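Local coordinates for protein transcriptional regulators (LACI-FAMILY TRANSCRIPTIONAL REGULATORY PROTEIN) (Corynebacterium glutamicum, PDB 3GYB) that probably acts as a DNA-binding transcriptional regulator of the LacI family, with a periplasmic-binding-protein-like domain that carries a magnesium ion in this crystal, at residues A[232-237]-A[257-262]. Residues are numbered along the deposited sequence; the frame is centred on the assembly and turned at random.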
loop_
_atom_site.group_PDB
_atom_site.type_symbol
_atom_site.label_atom_id
_atom_site.label_comp_id
_atom_site.label_asym_id
_atom_site.label_seq_id
_atom_site.Cartn_x
_atom_site.Cartn_y
_atom_site.Cartn_z
ATOM N N ILE A 232 11.003 9.965 -4.775
ATOM C CA ILE A 232 11.946 9.316 -5.673
ATOM C C ILE A 232 13.300 10.002 -5.512
ATOM O O ILE A 232 14.338 9.345 -5.419
ATOM C CB ILE A 232 11.476 9.406 -7.139
ATOM C CG1 ILE A 232 10.227 8.540 -7.327
ATOM C CG2 ILE A 232 12.583 8.953 -8.078
ATOM C CD1 ILE A 232 9.534 8.740 -8.652
ATOM N N GLY A 233 13.279 11.330 -5.458
ATOM C CA GLY A 233 14.513 12.081 -5.290
ATOM C C GLY A 233 15.126 11.815 -3.928
ATOM O O GLY A 233 16.350 11.775 -3.784
ATOM N N VAL A 234 14.279 11.629 -2.921
ATOM C CA VAL A 234 14.759 11.354 -1.574
ATOM C C VAL A 234 15.470 10.005 -1.531
ATOM O O VAL A 234 16.554 9.881 -0.962
ATOM C CB VAL A 234 13.597 11.355 -0.556
ATOM C CG1 VAL A 234 14.063 10.769 0.768
ATOM C CG2 VAL A 234 13.084 12.781 -0.351
ATOM N N GLY A 235 14.862 8.993 -2.142
ATOM C CA GLY A 235 15.479 7.680 -2.153
ATOM C C GLY A 235 16.799 7.718 -2.899
ATOM O O GLY A 235 17.767 7.066 -2.510
ATOM N N TYR A 236 16.836 8.498 -3.974
ATOM C CA TYR A 236 18.036 8.629 -4.787
ATOM C C TYR A 236 19.180 9.263 -4.003
ATOM O O TYR A 236 20.270 8.704 -3.914
ATOM C CB TYR A 236 17.738 9.479 -6.022
ATOM C CG TYR A 236 18.936 9.704 -6.915
ATOM C CD1 TYR A 236 19.434 8.677 -7.717
ATOM C CD2 TYR A 236 19.580 10.938 -6.947
ATOM C CE1 TYR A 236 20.549 8.875 -8.530
ATOM C CE2 TYR A 236 20.695 11.147 -7.754
ATOM C CZ TYR A 236 21.174 10.110 -8.541
ATOM O OH TYR A 236 22.288 10.298 -9.325
ATOM N N ASN A 237 18.926 10.432 -3.428
ATOM C CA ASN A 237 19.962 11.125 -2.680
ATOM C C ASN A 237 20.330 10.427 -1.382
ATOM O O ASN A 237 21.485 10.474 -0.952
ATOM C CB ASN A 237 19.540 12.568 -2.418
ATOM C CG ASN A 237 19.578 13.416 -3.678
ATOM O OD1 ASN A 237 18.582 13.541 -4.392
ATOM N ND2 ASN A 237 20.745 13.981 -3.970
ATOM N N HIS A 257 20.213 17.371 0.146
ATOM C CA HIS A 257 19.665 16.976 1.440
ATOM C C HIS A 257 18.202 17.391 1.584
ATOM O O HIS A 257 17.451 16.780 2.333
ATOM C CB HIS A 257 20.493 17.597 2.560
ATOM C CG HIS A 257 21.837 16.961 2.732
ATOM N ND1 HIS A 257 22.058 15.936 3.625
ATOM C CD2 HIS A 257 23.014 17.167 2.095
ATOM C CE1 HIS A 257 23.313 15.532 3.526
ATOM N NE2 HIS A 257 23.914 16.261 2.603
ATOM N N THR A 258 17.812 18.446 0.880
ATOM C CA THR A 258 16.436 18.926 0.940
ATOM C C THR A 258 15.895 19.032 -0.477
ATOM O O THR A 258 16.385 19.828 -1.279
ATOM C CB THR A 258 16.349 20.308 1.628
ATOM O OG1 THR A 258 16.868 20.208 2.959
ATOM C CG2 THR A 258 14.902 20.783 1.698
ATOM N N LEU A 259 14.897 18.213 -0.795
ATOM C CA LEU A 259 14.312 18.231 -2.125
ATOM C C LEU A 259 13.035 19.053 -2.161
ATOM O O LEU A 259 12.313 19.139 -1.173
ATOM C CB LEU A 259 14.045 16.803 -2.609
ATOM C CG LEU A 259 15.337 16.061 -2.965
ATOM C CD1 LEU A 259 15.730 15.134 -1.827
ATOM C CD2 LEU A 259 15.147 15.288 -4.255
ATOM N N GLN A 260 12.765 19.663 -3.308
ATOM C CA GLN A 260 11.579 20.489 -3.452
ATOM C C GLN A 260 10.322 19.703 -3.802
ATOM O O GLN A 260 10.330 18.852 -4.693
ATOM C CB GLN A 260 11.808 21.563 -4.519
ATOM C CG GLN A 260 12.894 22.558 -4.157
ATOM C CD GLN A 260 12.631 23.229 -2.828
ATOM O OE1 GLN A 260 13.483 23.219 -1.936
ATOM N NE2 GLN A 260 11.449 23.819 -2.685
ATOM N N PRO A 261 9.225 19.971 -3.086
ATOM C CA PRO A 261 7.964 19.277 -3.359
ATOM C C PRO A 261 7.254 20.040 -4.474
ATOM O O PRO A 261 7.666 21.145 -4.839
ATOM C CB PRO A 261 7.234 19.371 -2.029
ATOM C CG PRO A 261 7.635 20.736 -1.548
ATOM C CD PRO A 261 9.129 20.760 -1.843
ATOM N N SER A 262 6.192 19.460 -5.022
ATOM C CA SER A 262 5.457 20.119 -6.091
ATOM C C SER A 262 4.015 19.642 -6.135
ATOM O O SER A 262 3.700 18.544 -5.685
ATOM C CB SER A 262 6.135 19.859 -7.440
ATOM O OG SER A 262 6.295 18.469 -7.673
#
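Gly233, Val234 and Asn237 of the helical segment 232-237 face Leu259 of the extended segment 257-262. The backbones come nearest at Val234 and Leu259, whose CA atoms are 6.9 Å apart, and at Asn237 and His257, with 7.2 Å between CA atoms. Within the helix, Tyr236 N bonds to Ile232 O and Asn237 N to Gly233 O. The contact itself is made by apolar packing of the Leu259 side chain on the helix, its backbone at Gly233 included. Leu259 supplies nearly all of it on the strand side: its CB points at the helix and its two methyls split between neighbouring residues of the first turn. CD2 lies 3.4 Å from Gly233 CA and 3.5 Å from Gly233 C, a close fit of the methyl against the bare backbone of a glycine. CD1 turns to Val234, reaching CG2 at 3.8 Å and CA at 3.9 Å. With CG anti to its carbonyl carbon (chi1 -72°) and chi2 of 101°, away from a staggered position, Leu259 spreads its fork over the Gly233-Val234 peptide. Val234 holds CG1 anti to its backbone N (chi1 167°), which leaves CG2 beside that N to meet the leucine. One turn on from Gly233, the side chain of Asn237, pointing toward the strand, meets Leu259 at an oblique angle. Val98 of strand 97-100 touches Val234, Asn237 and Leu259, while Leu23 of helix 21-31 also packs on Val234. Backbone bonds from Leu259 to Ala99 and Asp101 tie the segment 257-262 to strand 97-100 and the residue just after it. Here the start of helix 231-246, which opens with the magnesium ligand Ser231 and follows the ligand Asp229, packs on strand 258-264 close to where the chain passes between the lobes, consistent with a LacI-type periplasmic-binding-protein fold.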